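Local coordinates for DNA polymerase sliding clamp 3 (Sulfolobus tokodaii, PDB 3AIZ), which encircles DNA as part of a toroidal sliding ring and tethers the polymerase and other DNA-processing proteins to it during replication, at residues Phe46-Ile51 against Gly234-Phe239; Asp213-Ala218 against Leu227-Pro232. One frame throughout, in Å; residues are numbered along the deposited sequence.

Contacts 1 and 2 are neighbouring antiparallel strand pairings in one continuous sheet, their centres about 9 Å apart. Strand 235-241, which supplies half of contact 1, lies next to strand 223-231, which supplies half of contact 2. Contact 1 joins segments far apart in sequence and is the more deeply buried; contact 2 closes a local beta hairpin and is partly exposed at Asp213 and Pro232. Both put aliphatic and aromatic groups on the helix-covered face, under helix 8-18 in contact 1 and helix 136-149 in contact 2. The reverse face is more polar, and there the salt bridge from Arg228 NE to Asp238 OD1 ties the two contacts together.

Contact 1. Residues Phe46-Ile51 against Gly234-Phe239; sequences FIDILI and GGYADF
Tyr236 lays its ring against Leu50, the two side chains meeting obliquely across a hydrogen-bonded antiparallel pair. Leu50 CB sits over one ring face, 3.9 Å from the centroid of Tyr236, in a CH-pi contact displaced toward the rim, while CD2 of the same leucine touches Tyr236 CE2 at 3.6 Å. What brings the ring there is the first torsion of Tyr236: with chi1 58°, CG stands between the backbone N and the carbonyl carbon, and the ring leans across to the other strand. Arg228 also meets this ring, by a cation-pi contact. Asp48 O lies at the ring's edge.

Asp48 and Asp238 form the next pair on this face. Their carboxylates are 4.3 Å apart between Asp48 OD2 and Asp238 OD2, a like-charge approach probably eased by basic partners: Arg37 takes Asp48 OD1 and Arg228 takes Asp238 OD1. Closer to the backbone, Asp238 CB lies 3.3 Å from Asp48 O.

The reverse face is hydrophobic. Ile47 and Phe239 run side by side, with Ile47 CD1 3.7 Å from Phe239 CE2 and Ile47 CG2 above one face of the ring, near its rim. Ile49 CG1 rests on Ala237 CB at 3.9 Å. Leu18 of helix 8-18 packs on both isoleucines, and Thr17 on Phe239.

Four backbone hydrogen bonds fix the register, two between Asp48 and Asp238 and two between Leu50 and Tyr236; Asp238 N to Asp48 O measures 2.8 Å. Strand 45-52 of the N-terminal domain is thus stitched to strand 235-241 of the C-terminal domain, in the continuous, helix-backed antiparallel sheet characteristic of the PCNA fold.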
ATOM      1  N   PHE C  46     -28.449  27.842  -5.413  1.00 30.82           N
ATOM      2  CA  PHE C  46     -29.488  28.231  -4.472  1.00 30.61           C
ATOM      3  C   PHE C  46     -30.026  26.990  -3.781  1.00 30.94           C
ATOM      4  O   PHE C  46     -30.375  26.010  -4.435  1.00 30.27           O
ATOM      5  CB  PHE C  46     -30.622  28.973  -5.179  1.00 34.94           C
ATOM      6  CG  PHE C  46     -31.845  29.154  -4.328  1.00 33.89           C
ATOM      7  CD1 PHE C  46     -32.950  28.335  -4.496  1.00 33.47           C
ATOM      8  CD2 PHE C  46     -31.888  30.135  -3.352  1.00 32.18           C
ATOM      9  CE1 PHE C  46     -34.075  28.496  -3.713  1.00 32.54           C
ATOM     10  CE2 PHE C  46     -33.010  30.300  -2.567  1.00 33.33           C
ATOM     11  CZ  PHE C  46     -34.105  29.480  -2.747  1.00 36.59           C
ATOM     12  N   ILE C  47     -30.095  27.038  -2.456  1.00 32.10           N
ATOM     13  CA  ILE C  47     -30.470  25.871  -1.672  1.00 31.37           C
ATOM     14  C   ILE C  47     -31.787  26.080  -0.938  1.00 31.73           C
ATOM     15  O   ILE C  47     -31.949  27.044  -0.191  1.00 34.20           O
ATOM     16  CB  ILE C  47     -29.370  25.513  -0.659  1.00 30.37           C
ATOM     17  CG1 ILE C  47     -28.016  25.417  -1.368  1.00 29.28           C
ATOM     18  CG2 ILE C  47     -29.710  24.218   0.062  1.00 30.46           C
ATOM     19  CD1 ILE C  47     -26.858  25.115  -0.449  1.00 34.17           C
ATOM     20  N   ASP C  48     -32.727  25.167  -1.156  1.00 31.07           N
ATOM     21  CA  ASP C  48     -34.031  25.243  -0.511  1.00 31.01           C
ATOM     22  C   ASP C  48     -34.355  23.932   0.197  1.00 33.82           C
ATOM     23  O   ASP C  48     -34.673  22.930  -0.445  1.00 32.83           O
ATOM     24  CB  ASP C  48     -35.113  25.571  -1.538  1.00 31.72           C
ATOM     25  CG  ASP C  48     -36.468  25.784  -0.902  1.00 38.59           C
ATOM     26  OD1 ASP C  48     -36.524  26.372   0.198  1.00 40.71           O
ATOM     27  OD2 ASP C  48     -37.479  25.364  -1.505  1.00 44.24           O
ATOM     28  N   ILE C  49     -34.277  23.946   1.523  1.00 33.49           N
ATOM     29  CA  ILE C  49     -34.501  22.743   2.317  1.00 31.87           C
ATOM     30  C   ILE C  49     -35.770  22.836   3.155  1.00 34.70           C
ATOM     31  O   ILE C  49     -36.073  23.880   3.733  1.00 35.22           O
ATOM     32  CB  ILE C  49     -33.308  22.459   3.249  1.00 31.80           C
ATOM     33  CG1 ILE C  49     -32.022  22.300   2.435  1.00 33.03           C
ATOM     34  CG2 ILE C  49     -33.571  21.217   4.086  1.00 33.60           C
ATOM     35  CD1 ILE C  49     -30.780  22.113   3.282  1.00 29.57           C
ATOM     36  N   LEU C  50     -36.513  21.735   3.209  1.00 37.48           N
ATOM     37  CA  LEU C  50     -37.695  21.648   4.055  1.00 35.82           C
ATOM     38  C   LEU C  50     -37.675  20.365   4.872  1.00 38.84           C
ATOM     39  O   LEU C  50     -37.717  19.264   4.321  1.00 40.01           O
ATOM     40  CB  LEU C  50     -38.972  21.708   3.218  1.00 35.67           C
ATOM     41  CG  LEU C  50     -40.267  21.454   3.995  1.00 41.08           C
ATOM     42  CD1 LEU C  50     -40.439  22.473   5.114  1.00 40.07           C
ATOM     43  CD2 LEU C  50     -41.470  21.472   3.064  1.00 47.49           C
ATOM     44  N   ILE C  51     -37.603  20.514   6.188  1.00 39.08           N
ATOM     45  CA  ILE C  51     -37.624  19.375   7.094  1.00 38.06           C
ATOM     46  C   ILE C  51     -38.901  19.419   7.923  1.00 40.62           C
ATOM     47  O   ILE C  51     -38.944  20.059   8.972  1.00 42.42           O
ATOM     48  CB  ILE C  51     -36.400  19.378   8.023  1.00 38.26           C
ATOM     49  CG1 ILE C  51     -35.114  19.517   7.204  1.00 35.34           C
ATOM     50  CG2 ILE C  51     -36.369  18.116   8.864  1.00 41.58           C
ATOM     51  CD1 ILE C  51     -33.858  19.577   8.040  1.00 32.30           C
ATOM     52  N   GLY C 234     -41.563  13.173   3.864  1.00 44.03           N
ATOM     53  CA  GLY C 234     -41.895  14.143   2.837  1.00 44.50           C
ATOM     54  C   GLY C 234     -40.994  15.362   2.794  1.00 43.76           C
ATOM     55  O   GLY C 234     -41.353  16.384   2.209  1.00 43.12           O
ATOM     56  N   GLY C 235     -39.823  15.259   3.411  1.00 42.81           N
ATOM     57  CA  GLY C 235     -38.868  16.352   3.406  1.00 38.14           C
ATOM     58  C   GLY C 235     -38.046  16.361   2.136  1.00 36.11           C
ATOM     59  O   GLY C 235     -38.170  15.463   1.305  1.00 38.38           O
ATOM     60  N   TYR C 236     -37.206  17.378   1.978  1.00 33.31           N
ATOM     61  CA  TYR C 236     -36.339  17.463   0.809  1.00 32.12           C
ATOM     62  C   TYR C 236     -35.233  18.502   0.972  1.00 33.43           C
ATOM     63  O   TYR C 236     -35.314  19.392   1.821  1.00 30.89           O
ATOM     64  CB  TYR C 236     -37.156  17.756  -0.455  1.00 32.35           C
ATOM     65  CG  TYR C 236     -37.969  19.030  -0.388  1.00 34.75           C
ATOM     66  CD1 TYR C 236     -37.386  20.265  -0.645  1.00 34.00           C
ATOM     67  CD2 TYR C 236     -39.321  18.998  -0.073  1.00 33.60           C
ATOM     68  CE1 TYR C 236     -38.126  21.432  -0.584  1.00 35.70           C
ATOM     69  CE2 TYR C 236     -40.069  20.161  -0.011  1.00 34.00           C
ATOM     70  CZ  TYR C 236     -39.467  21.374  -0.269  1.00 36.43           C
ATOM     71  OH  TYR C 236     -40.207  22.534  -0.208  1.00 36.23           O
ATOM     72  N   ALA C 237     -34.199  18.368   0.151  1.00 33.50           N
ATOM     73  CA  ALA C 237     -33.108  19.330   0.099  1.00 31.99           C
ATOM     74  C   ALA C 237     -32.833  19.681  -1.358  1.00 30.67           C
ATOM     75  O   ALA C 237     -32.200  18.913  -2.080  1.00 32.24           O
ATOM     76  CB  ALA C 237     -31.863  18.758   0.756  1.00 28.69           C
ATOM     77  N   ASP C 238     -33.320  20.838  -1.792  1.00 31.13           N
ATOM     78  CA  ASP C 238     -33.184  21.246  -3.185  1.00 29.97           C
ATOM     79  C   ASP C 238     -31.898  22.020  -3.442  1.00 30.36           C
ATOM     80  O   ASP C 238     -31.546  22.931  -2.692  1.00 31.62           O
ATOM     81  CB  ASP C 238     -34.390  22.081  -3.623  1.00 30.02           C
ATOM     82  CG  ASP C 238     -35.656  21.256  -3.754  1.00 33.99           C
ATOM     83  OD1 ASP C 238     -35.560  20.010  -3.759  1.00 32.97           O
ATOM     84  OD2 ASP C 238     -36.749  21.853  -3.856  1.00 39.29           O
ATOM     85  N   PHE C 239     -31.202  21.650  -4.511  1.00 29.72           N
ATOM     86  CA  PHE C 239     -30.014  22.372  -4.944  1.00 28.94           C
ATOM     87  C   PHE C 239     -30.177  22.842  -6.386  1.00 31.63           C
ATOM     88  O   PHE C 239     -30.187  22.033  -7.313  1.00 32.64           O
ATOM     89  CB  PHE C 239     -28.769  21.493  -4.812  1.00 27.17           C
ATOM     90  CG  PHE C 239     -28.424  21.136  -3.394  1.00 29.26           C
ATOM     91  CD1 PHE C 239     -29.073  20.098  -2.749  1.00 28.18           C
ATOM     92  CD2 PHE C 239     -27.449  21.839  -2.708  1.00 30.34           C
ATOM     93  CE1 PHE C 239     -28.758  19.768  -1.445  1.00 28.20           C
ATOM     94  CE2 PHE C 239     -27.129  21.514  -1.403  1.00 29.61           C
ATOM     95  CZ  PHE C 239     -27.785  20.476  -0.772  1.00 29.38           C
TER

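Contact 2. Residues Asp213-Ala218 against Leu227-Pro232; sequences DTVEIA and LRYNLP
Val215 covers one face of the Tyr229 ring: its CG2 stands 3.9 Å from the ring centroid and close to the ring normal, a CH-pi contact shifted toward the rim. The two side chains point the same way from a non-hydrogen-bonded pair. CG2 is the branch that reaches the ring because it lies anti to the backbone N of Val215, while CG1 stands between the backbone N and the carbonyl carbon (chi1 54°). The phenol end is buried, and Tyr229 OH is hydrogen-bonded to Thr205 OG1. Further along the same face Ile217 CG2 meets Leu227 CD2 at 3.8 Å.

Among the polar flat groups, the Asn230 amide lies between the Thr214 hydroxyl and the Glu216 carboxylate, its plane 62° from that of the carboxylate. Glu216 and Arg228 are paired chiefly through their backbones: Glu216 N to Arg228 O is 2.8 Å and Arg228 N to Glu216 O is 2.9 Å, both nearly straight. Their charged ends stay apart, with Glu216 OE1 5.3 Å from Arg228 NE, which instead forms a salt bridge with Asp238 OD1 on the next strand. Asn230 N adds a more bent bond to Thr214 O.

Phe139 of helix 136-149 packs on Val215, Ile217 and Tyr229. Strand 130-135 borders the hairpin beyond strand 214-220, bonding to Val215 and Ile217, and strand 235-241 flanks strand 223-231.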
ATOM      1  N   ASP C 213     -32.639   9.252   0.953  1.00 32.39           N
ATOM      2  CA  ASP C 213     -32.888   7.923   0.404  1.00 34.94           C
ATOM      3  C   ASP C 213     -32.812   7.932  -1.123  1.00 37.79           C
ATOM      4  O   ASP C 213     -32.004   7.216  -1.715  1.00 38.01           O
ATOM      5  CB  ASP C 213     -34.244   7.385   0.876  1.00 39.02           C
ATOM      6  CG  ASP C 213     -35.346   8.438   0.830  1.00 49.05           C
ATOM      7  OD1 ASP C 213     -35.885   8.706  -0.268  1.00 37.88           O
ATOM      8  OD2 ASP C 213     -35.677   8.994   1.902  1.00 49.11           O
ATOM      9  N   THR C 214     -33.653   8.748  -1.750  1.00 36.30           N
ATOM     10  CA  THR C 214     -33.650   8.883  -3.203  1.00 35.44           C
ATOM     11  C   THR C 214     -33.402  10.332  -3.609  1.00 34.61           C
ATOM     12  O   THR C 214     -33.658  11.254  -2.838  1.00 35.63           O
ATOM     13  CB  THR C 214     -34.976   8.400  -3.824  1.00 39.51           C
ATOM     14  OG1 THR C 214     -36.052   9.241  -3.391  1.00 38.84           O
ATOM     15  CG2 THR C 214     -35.263   6.961  -3.418  1.00 39.67           C
ATOM     16  N   VAL C 215     -32.901  10.526  -4.825  1.00 34.96           N
ATOM     17  CA  VAL C 215     -32.610  11.862  -5.331  1.00 32.78           C
ATOM     18  C   VAL C 215     -33.244  12.085  -6.698  1.00 33.08           C
ATOM     19  O   VAL C 215     -33.149  11.235  -7.582  1.00 36.23           O
ATOM     20  CB  VAL C 215     -31.089  12.111  -5.423  1.00 33.27           C
ATOM     21  CG1 VAL C 215     -30.415  11.013  -6.235  1.00 33.78           C
ATOM     22  CG2 VAL C 215     -30.807  13.480  -6.023  1.00 28.89           C
ATOM     23  N   GLU C 216     -33.894  13.230  -6.866  1.00 33.42           N
ATOM     24  CA  GLU C 216     -34.527  13.568  -8.135  1.00 32.44           C
ATOM     25  C   GLU C 216     -33.680  14.566  -8.913  1.00 32.14           C
ATOM     26  O   GLU C 216     -33.348  15.639  -8.412  1.00 31.72           O
ATOM     27  CB  GLU C 216     -35.939  14.111  -7.909  1.00 31.51           C
ATOM     28  CG  GLU C 216     -36.868  13.117  -7.226  1.00 37.69           C
ATOM     29  CD  GLU C 216     -38.241  13.693  -6.937  1.00 48.45           C
ATOM     30  OE1 GLU C 216     -38.728  14.513  -7.745  1.00 57.30           O
ATOM     31  OE2 GLU C 216     -38.835  13.319  -5.902  1.00 46.54           O
ATOM     32  N   ILE C 217     -33.329  14.195 -10.141  1.00 34.93           N
ATOM     33  CA  ILE C 217     -32.484  15.017 -10.996  1.00 32.58           C
ATOM     34  C   ILE C 217     -33.302  15.622 -12.130  1.00 32.78           C
ATOM     35  O   ILE C 217     -33.917  14.899 -12.912  1.00 35.83           O
ATOM     36  CB  ILE C 217     -31.347  14.183 -11.610  1.00 32.04           C
ATOM     37  CG1 ILE C 217     -30.695  13.303 -10.540  1.00 35.24           C
ATOM     38  CG2 ILE C 217     -30.323  15.084 -12.282  1.00 31.44           C
ATOM     39  CD1 ILE C 217     -29.735  12.272 -11.095  1.00 30.35           C
ATOM     40  N   ALA C 218     -33.309  16.948 -12.216  1.00 31.20           N
ATOM     41  CA  ALA C 218     -34.056  17.645 -13.259  1.00 30.19           C
ATOM     42  C   ALA C 218     -33.222  18.777 -13.847  1.00 30.65           C
ATOM     43  O   ALA C 218     -32.523  19.483 -13.123  1.00 32.86           O
ATOM     44  CB  ALA C 218     -35.367  18.179 -12.707  1.00 28.57           C
ATOM     45  N   LEU C 227     -31.230  19.401  -8.179  1.00 27.59           N
ATOM     46  CA  LEU C 227     -31.018  18.161  -7.451  1.00 25.51           C
ATOM     47  C   LEU C 227     -31.853  18.184  -6.180  1.00 28.51           C
ATOM     48  O   LEU C 227     -31.570  18.945  -5.255  1.00 29.68           O
ATOM     49  CB  LEU C 227     -29.542  17.981  -7.100  1.00 25.63           C
ATOM     50  CG  LEU C 227     -28.556  17.851  -8.260  1.00 25.97           C
ATOM     51  CD1 LEU C 227     -27.126  17.843  -7.745  1.00 25.95           C
ATOM     52  CD2 LEU C 227     -28.847  16.602  -9.078  1.00 27.51           C
ATOM     53  N   ARG C 228     -32.896  17.364  -6.144  1.00 27.05           N
ATOM     54  CA  ARG C 228     -33.720  17.255  -4.950  1.00 27.00           C
ATOM     55  C   ARG C 228     -33.403  15.974  -4.205  1.00 30.56           C
ATOM     56  O   ARG C 228     -33.802  14.888  -4.622  1.00 33.56           O
ATOM     57  CB  ARG C 228     -35.209  17.293  -5.295  1.00 31.21           C
ATOM     58  CG  ARG C 228     -36.089  16.698  -4.205  1.00 29.95           C
ATOM     59  CD  ARG C 228     -37.556  17.006  -4.422  1.00 32.40           C
ATOM     60  NE  ARG C 228     -37.836  18.431  -4.278  1.00 33.91           N
ATOM     61  CZ  ARG C 228     -39.050  18.936  -4.096  1.00 34.96           C
ATOM     62  NH1 ARG C 228     -40.099  18.127  -4.027  1.00 33.02           N
ATOM     63  NH2 ARG C 228     -39.217  20.247  -3.973  1.00 30.96           N
ATOM     64  N   TYR C 229     -32.674  16.103  -3.104  1.00 32.45           N
ATOM     65  CA  TYR C 229     -32.399  14.963  -2.249  1.00 28.58           C
ATOM     66  C   TYR C 229     -33.565  14.752  -1.296  1.00 28.98           C
ATOM     67  O   TYR C 229     -33.722  15.486  -0.322  1.00 29.94           O
ATOM     68  CB  TYR C 229     -31.100  15.169  -1.475  1.00 26.44           C
ATOM     69  CG  TYR C 229     -29.859  15.090  -2.333  1.00 26.81           C
ATOM     70  CD1 TYR C 229     -29.285  16.237  -2.867  1.00 26.64           C
ATOM     71  CD2 TYR C 229     -29.260  13.868  -2.608  1.00 26.09           C
ATOM     72  CE1 TYR C 229     -28.147  16.169  -3.648  1.00 25.58           C
ATOM     73  CE2 TYR C 229     -28.123  13.791  -3.389  1.00 26.77           C
ATOM     74  CZ  TYR C 229     -27.571  14.944  -3.906  1.00 26.37           C
ATOM     75  OH  TYR C 229     -26.439  14.869  -4.685  1.00 25.69           O
ATOM     76  N   ASN C 230     -34.388  13.753  -1.593  1.00 29.74           N
ATOM     77  CA  ASN C 230     -35.556  13.452  -0.777  1.00 32.37           C
ATOM     78  C   ASN C 230     -35.186  13.089   0.655  1.00 36.06           C
ATOM     79  O   ASN C 230     -34.189  12.409   0.899  1.00 36.64           O
ATOM     80  CB  ASN C 230     -36.376  12.324  -1.406  1.00 34.80           C
ATOM     81  CG  ASN C 230     -36.971  12.713  -2.746  1.00 37.12           C
ATOM     82  OD1 ASN C 230     -36.982  11.915  -3.684  1.00 38.93           O
ATOM     83  ND2 ASN C 230     -37.467  13.943  -2.843  1.00 32.22           N
ATOM     84  N   LEU C 231     -35.999  13.552   1.598  1.00 36.71           N
ATOM     85  CA  LEU C 231     -35.792  13.257   3.007  1.00 38.62           C
ATOM     86  C   LEU C 231     -37.016  12.549   3.570  1.00 42.41           C
ATOM     87  O   LEU C 231     -38.116  12.685   3.033  1.00 44.54           O
ATOM     88  CB  LEU C 231     -35.531  14.545   3.788  1.00 39.91           C
ATOM     89  CG  LEU C 231     -34.248  15.302   3.444  1.00 35.88           C
ATOM     90  CD1 LEU C 231     -34.244  16.668   4.107  1.00 33.53           C
ATOM     91  CD2 LEU C 231     -33.023  14.494   3.851  1.00 34.15           C
ATOM     92  N   PRO C 232     -36.828  11.784   4.654  1.00 43.68           N
ATOM     93  CA  PRO C 232     -37.937  11.087   5.313  1.00 43.78           C
ATOM     94  C   PRO C 232     -39.080  12.036   5.662  1.00 44.56           C
ATOM     95  O   PRO C 232     -38.858  13.233   5.845  1.00 42.25           O
ATOM     96  CB  PRO C 232     -37.294  10.547   6.592  1.00 41.30           C
ATOM     97  CG  PRO C 232     -35.861  10.367   6.234  1.00 43.23           C
ATOM     98  CD  PRO C 232     -35.531  11.484   5.286  1.00 44.23           C
TER